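Local coordinates for fusarinine C esterase sidJ (Aspergillus fumigatus, PDB 6GUP), which hydrolyses the ester bonds of the siderophore fusarinine C, splitting it into three fusarinine units in a step that frees the bound iron, at residues Tyr78-Leu83 with His226-Ala231; Glu193-Met198 with Leu216-Leu221. All coordinates share one frame; numbering follows the deposited sequence.

Contact 1 (Tyr78-Leu83 with His226-Ala231)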
ATOM      1  N   TYR A  78       2.538  -2.876   2.935  1.00 51.02           N
ATOM      2  CA  TYR A  78       3.233  -3.458   1.783  1.00 54.33           C
ATOM      3  C   TYR A  78       4.000  -4.743   2.142  1.00 56.64           C
ATOM      4  O   TYR A  78       4.114  -5.642   1.309  1.00 57.50           O
ATOM      5  CB  TYR A  78       4.161  -2.412   1.154  1.00 54.66           C
ATOM      6  CG  TYR A  78       3.459  -1.102   0.831  1.00 55.63           C
ATOM      7  CD1 TYR A  78       2.625  -0.987  -0.283  1.00 55.00           C
ATOM      8  CD2 TYR A  78       3.615   0.021   1.649  1.00 56.14           C
ATOM      9  CE1 TYR A  78       1.975   0.202  -0.581  1.00 56.18           C
ATOM     10  CE2 TYR A  78       2.968   1.217   1.358  1.00 57.32           C
ATOM     11  CZ  TYR A  78       2.150   1.303   0.242  1.00 57.45           C
ATOM     12  OH  TYR A  78       1.505   2.481  -0.056  1.00 58.35           O
ATOM     13  N   GLN A  79       4.507  -4.835   3.373  1.00 56.87           N
ATOM     14  CA  GLN A  79       5.170  -6.052   3.863  1.00 56.88           C
ATOM     15  C   GLN A  79       4.284  -6.728   4.916  1.00 56.59           C
ATOM     16  O   GLN A  79       4.580  -6.706   6.114  1.00 58.48           O
ATOM     17  CB  GLN A  79       6.561  -5.734   4.434  1.00 59.62           C
ATOM     18  CG  GLN A  79       7.363  -4.715   3.634  1.00 63.23           C
ATOM     19  CD  GLN A  79       8.827  -4.653   4.037  1.00 66.04           C
ATOM     20  OE1 GLN A  79       9.403  -5.633   4.516  1.00 66.86           O
ATOM     21  NE2 GLN A  79       9.443  -3.495   3.834  1.00 66.82           N
ATOM     22  N   SER A  80       3.198  -7.339   4.447  1.00 57.58           N
ATOM     23  CA  SER A  80       2.214  -7.989   5.325  1.00 61.13           C
ATOM     24  C   SER A  80       2.571  -9.426   5.751  1.00 62.85           C
ATOM     25  O   SER A  80       1.842 -10.037   6.536  1.00 62.17           O
ATOM     26  CB  SER A  80       0.845  -7.990   4.641  1.00 61.75           C
ATOM     27  OG  SER A  80       0.895  -8.680   3.404  1.00 61.95           O
ATOM     28  N   TRP A  81       3.698  -9.944   5.258  1.00 63.17           N
ATOM     29  CA  TRP A  81       4.105 -11.347   5.464  1.00 62.95           C
ATOM     30  C   TRP A  81       5.130 -11.533   6.589  1.00 64.66           C
ATOM     31  O   TRP A  81       5.406 -12.668   6.959  1.00 63.83           O
ATOM     32  CB  TRP A  81       4.650 -11.965   4.155  1.00 64.45           C
ATOM     33  CG  TRP A  81       5.360 -10.988   3.287  1.00 67.24           C
ATOM     34  CD1 TRP A  81       4.841 -10.333   2.209  1.00 68.06           C
ATOM     35  CD2 TRP A  81       6.694 -10.501   3.452  1.00 70.21           C
ATOM     36  NE1 TRP A  81       5.775  -9.481   1.679  1.00 70.52           N
ATOM     37  CE2 TRP A  81       6.924  -9.564   2.421  1.00 72.15           C
ATOM     38  CE3 TRP A  81       7.724 -10.773   4.364  1.00 72.11           C
ATOM     39  CZ2 TRP A  81       8.143  -8.892   2.274  1.00 74.17           C
ATOM     40  CZ3 TRP A  81       8.941 -10.107   4.217  1.00 74.12           C
ATOM     41  CH2 TRP A  81       9.135  -9.174   3.181  1.00 74.79           C
ATOM     42  N   GLY A  82       5.678 -10.442   7.132  1.00 70.22           N
ATOM     43  CA  GLY A  82       6.766 -10.515   8.117  1.00 77.25           C
ATOM     44  C   GLY A  82       6.334 -10.438   9.575  1.00 80.32           C
ATOM     45  O   GLY A  82       5.359  -9.762   9.908  1.00 80.87           O
ATOM     46  N   LEU A  83       7.075 -11.141  10.437  1.00 83.14           N
ATOM     47  CA  LEU A  83       6.917 -11.069  11.900  1.00 83.88           C
ATOM     48  C   LEU A  83       7.783  -9.936  12.450  1.00 82.47           C
ATOM     49  O   LEU A  83       8.753  -9.517  11.810  1.00 84.65           O
ATOM     50  CB  LEU A  83       7.317 -12.409  12.549  1.00 81.67           C
ATOM     51  CG  LEU A  83       7.470 -12.564  14.075  1.00 82.24           C
ATOM     52  CD1 LEU A  83       6.136 -12.492  14.809  1.00 80.73           C
ATOM     53  CD2 LEU A  83       8.163 -13.880  14.397  1.00 82.58           C
ATOM     54  N   HIS A 226      -6.252 -13.850   4.562  1.00 78.97           N
ATOM     55  CA  HIS A 226      -5.940 -14.076   3.141  1.00 84.49           C
ATOM     56  C   HIS A 226      -4.807 -13.158   2.651  1.00 83.96           C
ATOM     57  O   HIS A 226      -4.833 -12.652   1.525  1.00 84.50           O
ATOM     58  CB  HIS A 226      -7.210 -13.913   2.286  1.00 94.11           C
ATOM     59  CG  HIS A 226      -7.149 -14.598   0.955  1.00105.85           C
ATOM     60  ND1 HIS A 226      -6.132 -14.387   0.049  1.00111.89           N
ATOM     61  CD2 HIS A 226      -8.000 -15.470   0.365  1.00113.08           C
ATOM     62  CE1 HIS A 226      -6.353 -15.107  -1.036  1.00118.20           C
ATOM     63  NE2 HIS A 226      -7.479 -15.777  -0.869  1.00118.33           N
ATOM     64  N   THR A 227      -3.815 -12.956   3.515  1.00 84.52           N
ATOM     65  CA  THR A 227      -2.632 -12.149   3.201  1.00 84.64           C
ATOM     66  C   THR A 227      -1.445 -13.115   3.091  1.00 77.92           C
ATOM     67  O   THR A 227      -1.466 -14.176   3.724  1.00 78.71           O
ATOM     68  CB  THR A 227      -2.401 -11.026   4.256  1.00 86.69           C
ATOM     69  OG1 THR A 227      -1.247 -10.251   3.919  1.00 87.20           O
ATOM     70  CG2 THR A 227      -2.223 -11.573   5.658  1.00 78.75           C
ATOM     71  N   PRO A 228      -0.419 -12.774   2.276  1.00 71.29           N
ATOM     72  CA  PRO A 228       0.753 -13.655   2.164  1.00 68.97           C
ATOM     73  C   PRO A 228       1.473 -13.862   3.496  1.00 65.23           C
ATOM     74  O   PRO A 228       1.408 -12.994   4.370  1.00 65.79           O
ATOM     75  CB  PRO A 228       1.660 -12.910   1.172  1.00 68.92           C
ATOM     76  CG  PRO A 228       1.187 -11.497   1.210  1.00 68.35           C
ATOM     77  CD  PRO A 228      -0.295 -11.629   1.358  1.00 68.75           C
ATOM     78  N   LEU A 229       2.143 -15.003   3.639  1.00 59.23           N
ATOM     79  CA  LEU A 229       2.792 -15.369   4.896  1.00 55.33           C
ATOM     80  C   LEU A 229       4.206 -15.890   4.687  1.00 49.77           C
ATOM     81  O   LEU A 229       4.428 -16.812   3.898  1.00 47.09           O
ATOM     82  CB  LEU A 229       1.964 -16.428   5.633  1.00 56.60           C
ATOM     83  CG  LEU A 229       0.617 -15.990   6.217  1.00 57.51           C
ATOM     84  CD1 LEU A 229      -0.132 -17.196   6.761  1.00 55.57           C
ATOM     85  CD2 LEU A 229       0.789 -14.946   7.313  1.00 58.13           C
ATOM     86  N   SER A 230       5.155 -15.290   5.405  1.00 45.31           N
ATOM     87  CA  SER A 230       6.498 -15.843   5.535  1.00 42.97           C
ATOM     88  C   SER A 230       6.442 -17.031   6.489  1.00 40.79           C
ATOM     89  O   SER A 230       5.486 -17.183   7.257  1.00 41.82           O
ATOM     90  CB  SER A 230       7.485 -14.791   6.055  1.00 44.27           C
ATOM     91  OG  SER A 230       7.250 -14.482   7.419  1.00 43.36           O
ATOM     92  N   ALA A 231       7.471 -17.869   6.429  1.00 40.46           N
ATOM     93  CA  ALA A 231       7.592 -19.023   7.320  1.00 41.26           C
ATOM     94  C   ALA A 231       7.653 -18.602   8.788  1.00 44.53           C
ATOM     95  O   ALA A 231       6.992 -19.205   9.636  1.00 45.89           O
ATOM     96  CB  ALA A 231       8.822 -19.839   6.962  1.00 39.12           C
TER

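Contact 2 (Glu193-Met198 with Leu216-Leu221)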
ATOM      1  N   GLU A 193      -0.752 -28.994   8.102  1.00 65.63           N
ATOM      2  CA  GLU A 193       0.360 -29.821   8.584  1.00 68.35           C
ATOM      3  C   GLU A 193       1.594 -29.679   7.693  1.00 65.74           C
ATOM      4  O   GLU A 193       2.722 -29.635   8.191  1.00 65.32           O
ATOM      5  CB  GLU A 193      -0.052 -31.297   8.660  1.00 73.45           C
ATOM      6  CG  GLU A 193      -1.160 -31.605   9.665  1.00 78.45           C
ATOM      7  CD  GLU A 193      -0.762 -31.348  11.109  1.00 84.28           C
ATOM      8  OE1 GLU A 193       0.386 -31.663  11.490  1.00 89.22           O
ATOM      9  OE2 GLU A 193      -1.609 -30.836  11.872  1.00 86.20           O
ATOM     10  N   LYS A 194       1.370 -29.617   6.381  1.00 64.10           N
ATOM     11  CA  LYS A 194       2.440 -29.361   5.416  1.00 66.06           C
ATOM     12  C   LYS A 194       3.020 -27.952   5.587  1.00 63.37           C
ATOM     13  O   LYS A 194       4.236 -27.778   5.527  1.00 62.99           O
ATOM     14  CB  LYS A 194       1.931 -29.559   3.983  1.00 71.12           C
ATOM     15  CG  LYS A 194       3.019 -29.604   2.921  1.00 80.10           C
ATOM     16  CD  LYS A 194       2.477 -30.170   1.615  1.00 89.13           C
ATOM     17  CE  LYS A 194       3.332 -29.796   0.416  1.00 96.03           C
ATOM     18  NZ  LYS A 194       2.664 -30.173  -0.861  1.00 97.57           N
ATOM     19  N   LEU A 195       2.152 -26.964   5.817  1.00 59.72           N
ATOM     20  CA  LEU A 195       2.583 -25.572   6.037  1.00 56.72           C
ATOM     21  C   LEU A 195       3.440 -25.393   7.296  1.00 57.01           C
ATOM     22  O   LEU A 195       4.422 -24.649   7.267  1.00 55.71           O
ATOM     23  CB  LEU A 195       1.380 -24.615   6.086  1.00 55.29           C
ATOM     24  CG  LEU A 195       0.709 -24.236   4.760  1.00 51.78           C
ATOM     25  CD1 LEU A 195      -0.576 -23.466   5.029  1.00 50.82           C
ATOM     26  CD2 LEU A 195       1.637 -23.426   3.866  1.00 49.91           C
ATOM     27  N   THR A 196       3.065 -26.061   8.389  1.00 58.10           N
ATOM     28  CA  THR A 196       3.869 -26.051   9.622  1.00 60.11           C
ATOM     29  C   THR A 196       5.233 -26.692   9.394  1.00 58.18           C
ATOM     30  O   THR A 196       6.259 -26.104   9.729  1.00 59.26           O
ATOM     31  CB  THR A 196       3.161 -26.772  10.794  1.00 63.09           C
ATOM     32  OG1 THR A 196       2.661 -28.040  10.353  1.00 64.12           O
ATOM     33  CG2 THR A 196       2.009 -25.937  11.337  1.00 64.77           C
ATOM     34  N   SER A 197       5.230 -27.884   8.801  1.00 56.77           N
ATOM     35  CA  SER A 197       6.462 -28.610   8.466  1.00 58.19           C
ATOM     36  C   SER A 197       7.408 -27.796   7.574  1.00 59.19           C
ATOM     37  O   SER A 197       8.624 -27.818   7.775  1.00 60.87           O
ATOM     38  CB  SER A 197       6.119 -29.941   7.789  1.00 57.91           C
ATOM     39  OG  SER A 197       7.288 -30.660   7.433  1.00 60.08           O
ATOM     40  N   MET A 198       6.841 -27.093   6.593  1.00 56.68           N
ATOM     41  CA  MET A 198       7.599 -26.160   5.748  1.00 54.92           C
ATOM     42  C   MET A 198       8.154 -24.991   6.554  1.00 51.51           C
ATOM     43  O   MET A 198       9.324 -24.627   6.407  1.00 50.46           O
ATOM     44  CB  MET A 198       6.720 -25.597   4.628  1.00 55.56           C
ATOM     45  CG  MET A 198       6.410 -26.582   3.518  1.00 57.36           C
ATOM     46  SD  MET A 198       5.154 -25.943   2.395  1.00 62.02           S
ATOM     47  CE  MET A 198       6.090 -24.652   1.579  1.00 67.18           C
ATOM     48  N   LEU A 216       0.760 -18.978  -1.469  1.00 54.78           N
ATOM     49  CA  LEU A 216      -0.522 -18.310  -1.235  1.00 58.56           C
ATOM     50  C   LEU A 216      -1.688 -19.286  -1.437  1.00 59.22           C
ATOM     51  O   LEU A 216      -2.671 -19.238  -0.697  1.00 60.13           O
ATOM     52  CB  LEU A 216      -0.657 -17.078  -2.151  1.00 62.70           C
ATOM     53  CG  LEU A 216      -1.607 -15.923  -1.799  1.00 68.54           C
ATOM     54  CD1 LEU A 216      -3.068 -16.322  -1.917  1.00 74.70           C
ATOM     55  CD2 LEU A 216      -1.320 -15.316  -0.431  1.00 67.51           C
ATOM     56  N   ALA A 217      -1.558 -20.176  -2.424  1.00 59.01           N
ATOM     57  CA  ALA A 217      -2.533 -21.251  -2.660  1.00 60.00           C
ATOM     58  C   ALA A 217      -2.850 -22.039  -1.387  1.00 59.26           C
ATOM     59  O   ALA A 217      -4.012 -22.319  -1.105  1.00 60.45           O
ATOM     60  CB  ALA A 217      -2.028 -22.198  -3.739  1.00 60.67           C
ATOM     61  N   MET A 218      -1.806 -22.376  -0.629  1.00 57.37           N
ATOM     62  CA  MET A 218      -1.933 -23.155   0.608  1.00 55.28           C
ATOM     63  C   MET A 218      -2.379 -22.327   1.818  1.00 51.75           C
ATOM     64  O   MET A 218      -3.304 -22.726   2.525  1.00 51.76           O
ATOM     65  CB  MET A 218      -0.607 -23.859   0.919  1.00 58.66           C
ATOM     66  CG  MET A 218      -0.214 -24.895  -0.123  1.00 62.42           C
ATOM     67  SD  MET A 218       1.388 -25.662   0.190  1.00 62.76           S
ATOM     68  CE  MET A 218       0.983 -26.812   1.498  1.00 61.98           C
ATOM     69  N   THR A 219      -1.721 -21.189   2.060  1.00 49.17           N
ATOM     70  CA  THR A 219      -1.977 -20.378   3.266  1.00 48.60           C
ATOM     71  C   THR A 219      -3.390 -19.792   3.334  1.00 49.10           C
ATOM     72  O   THR A 219      -3.978 -19.718   4.414  1.00 49.06           O
ATOM     73  CB  THR A 219      -0.972 -19.214   3.419  1.00 48.00           C
ATOM     74  OG1 THR A 219      -0.977 -18.406   2.237  1.00 47.11           O
ATOM     75  CG2 THR A 219       0.436 -19.737   3.683  1.00 49.97           C
ATOM     76  N   SER A 220      -3.925 -19.381   2.186  1.00 53.77           N
ATOM     77  CA  SER A 220      -5.279 -18.808   2.113  1.00 58.18           C
ATOM     78  C   SER A 220      -6.412 -19.790   2.430  1.00 59.96           C
ATOM     79  O   SER A 220      -7.518 -19.361   2.767  1.00 61.14           O
ATOM     80  CB  SER A 220      -5.518 -18.165   0.747  1.00 62.55           C
ATOM     81  OG  SER A 220      -4.799 -16.952   0.667  1.00 65.48           O
ATOM     82  N   LEU A 221      -6.141 -21.090   2.317  1.00 60.14           N
ATOM     83  CA  LEU A 221      -7.094 -22.121   2.743  1.00 61.93           C
ATOM     84  C   LEU A 221      -7.283 -22.148   4.254  1.00 61.73           C
ATOM     85  O   LEU A 221      -8.368 -22.484   4.734  1.00 59.72           O
ATOM     86  CB  LEU A 221      -6.645 -23.511   2.284  1.00 62.24           C
ATOM     87  CG  LEU A 221      -6.463 -23.738   0.783  1.00 62.85           C
ATOM     88  CD1 LEU A 221      -6.227 -25.214   0.512  1.00 59.06           C
ATOM     89  CD2 LEU A 221      -7.649 -23.224  -0.022  1.00 66.71           C
TER

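Contact 1 (Tyr78-Leu83 with His226-Ala231)
Three hydrogen bonds join Ser80 and Trp81 to Thr227 and Ser230. At one end Ser80 OG donates to Thr227 OG1 across 2.7 Å, hydroxyl to hydroxyl. At the other, Trp81 O is gripped by two donors from one residue: Ser230 N at 3.1 Å, with an N-H...O angle of 154°, and Ser230 OG at 2.6 Å. Both lie somewhat tilted from the carbonyl plane. A chi1 of 71° sets Ser230 OG between its backbone N and carbonyl carbon, close enough to the N-H for both to reach one oxygen. Ser230 is also the N-cap of helix 231-238, its OG accepting from Arg233 N, so the turn between helices 75-78 and 86-108 is fastened to the start of that helix, in the helical insertion of this alpha/beta-hydrolase. Apolar contact comes from Pro228, whose CG reaches the edge of the indole, 4.0 Å from Trp81 CD1, while Gln79 CA covers part of one face; the tryptophan also packs on Leu213 of the second subunit. A CA-H...O contact completes the set, Trp81 CA lying 3.3 Å from Pro228 O. That buried oxygen has no conventional partner in the model, and neither does Ser80 O.

Contact 2 (Glu193-Met198 with Leu216-Leu221)
Leu195 CD1 sits above the plane of the peptide that links Met218 to Thr219, 3.8 Å from Thr219 CA; no aromatic ring belongs to either helix segment, so peptides are the flat groups to consider. Within helix 185-205 itself, the Glu193 carbonyl receives Ser197 N and Thr196 OG1 from one face of its plane, and the hydroxyl, 2.7 Å from Glu193 O, stands 40° out of that plane.

Side chains do the rest. Leu195 and Met218 run alongside each other, pointing opposite ways, and Leu195 CD2 comes within 3.7 Å of Met218 CB. The same methyl meets Thr219 CG2 at 3.9 Å, from a side chain running roughly at right angles to the leucine. Met218 is extended through chi2, then bends at chi3 (77°), which lays CE against the methylenes of Lys194, 3.7 Å from Lys194 CD. Met198 SD is a looser neighbour of Met218 CE, at 4.4 Å.

The helix segments cross at -119°, their axes 10.4 Å apart at closest, and Met218 buries more surface here than any other residue, Leu195 coming next. Val191 extends the patch along helix 185-205, and Phe234 of helix 231-238 packs on Leu195 from a third helix. Thr219 OG1 bonds back to Pro215 O, leaving its methyl for Leu195. Since the side chains that meet are hydrocarbon and thioether, with one methyl laid over a peptide, the pairing rests on shape and burial rather than directed bonds, with Lys194 lending its aliphatic stem.

From the N terminus, the chain leaves strand 67-72 of the central sheet, makes short helix 75-78 and enters 78-83, the first half of contact 1. It then builds strands 117-122 and 159-163 before running into the helical insertion that precedes strand 278-283. There contact 2 closes a short loop, folding helix 216-222 back onto helix 185-205. Contact 1 closes only afterwards, at 226-231, so contact 2 is nested within its much longer loop. The two touch at several points, among them Pro228 CA on Leu216 CD2 (3.7 Å) and Leu229 CD1 on Thr219 CB (4.0 Å). Contact 2 thus joins two helices within the insertion, while contact 1 ties it to the sheet-bearing body, beside the second subunit.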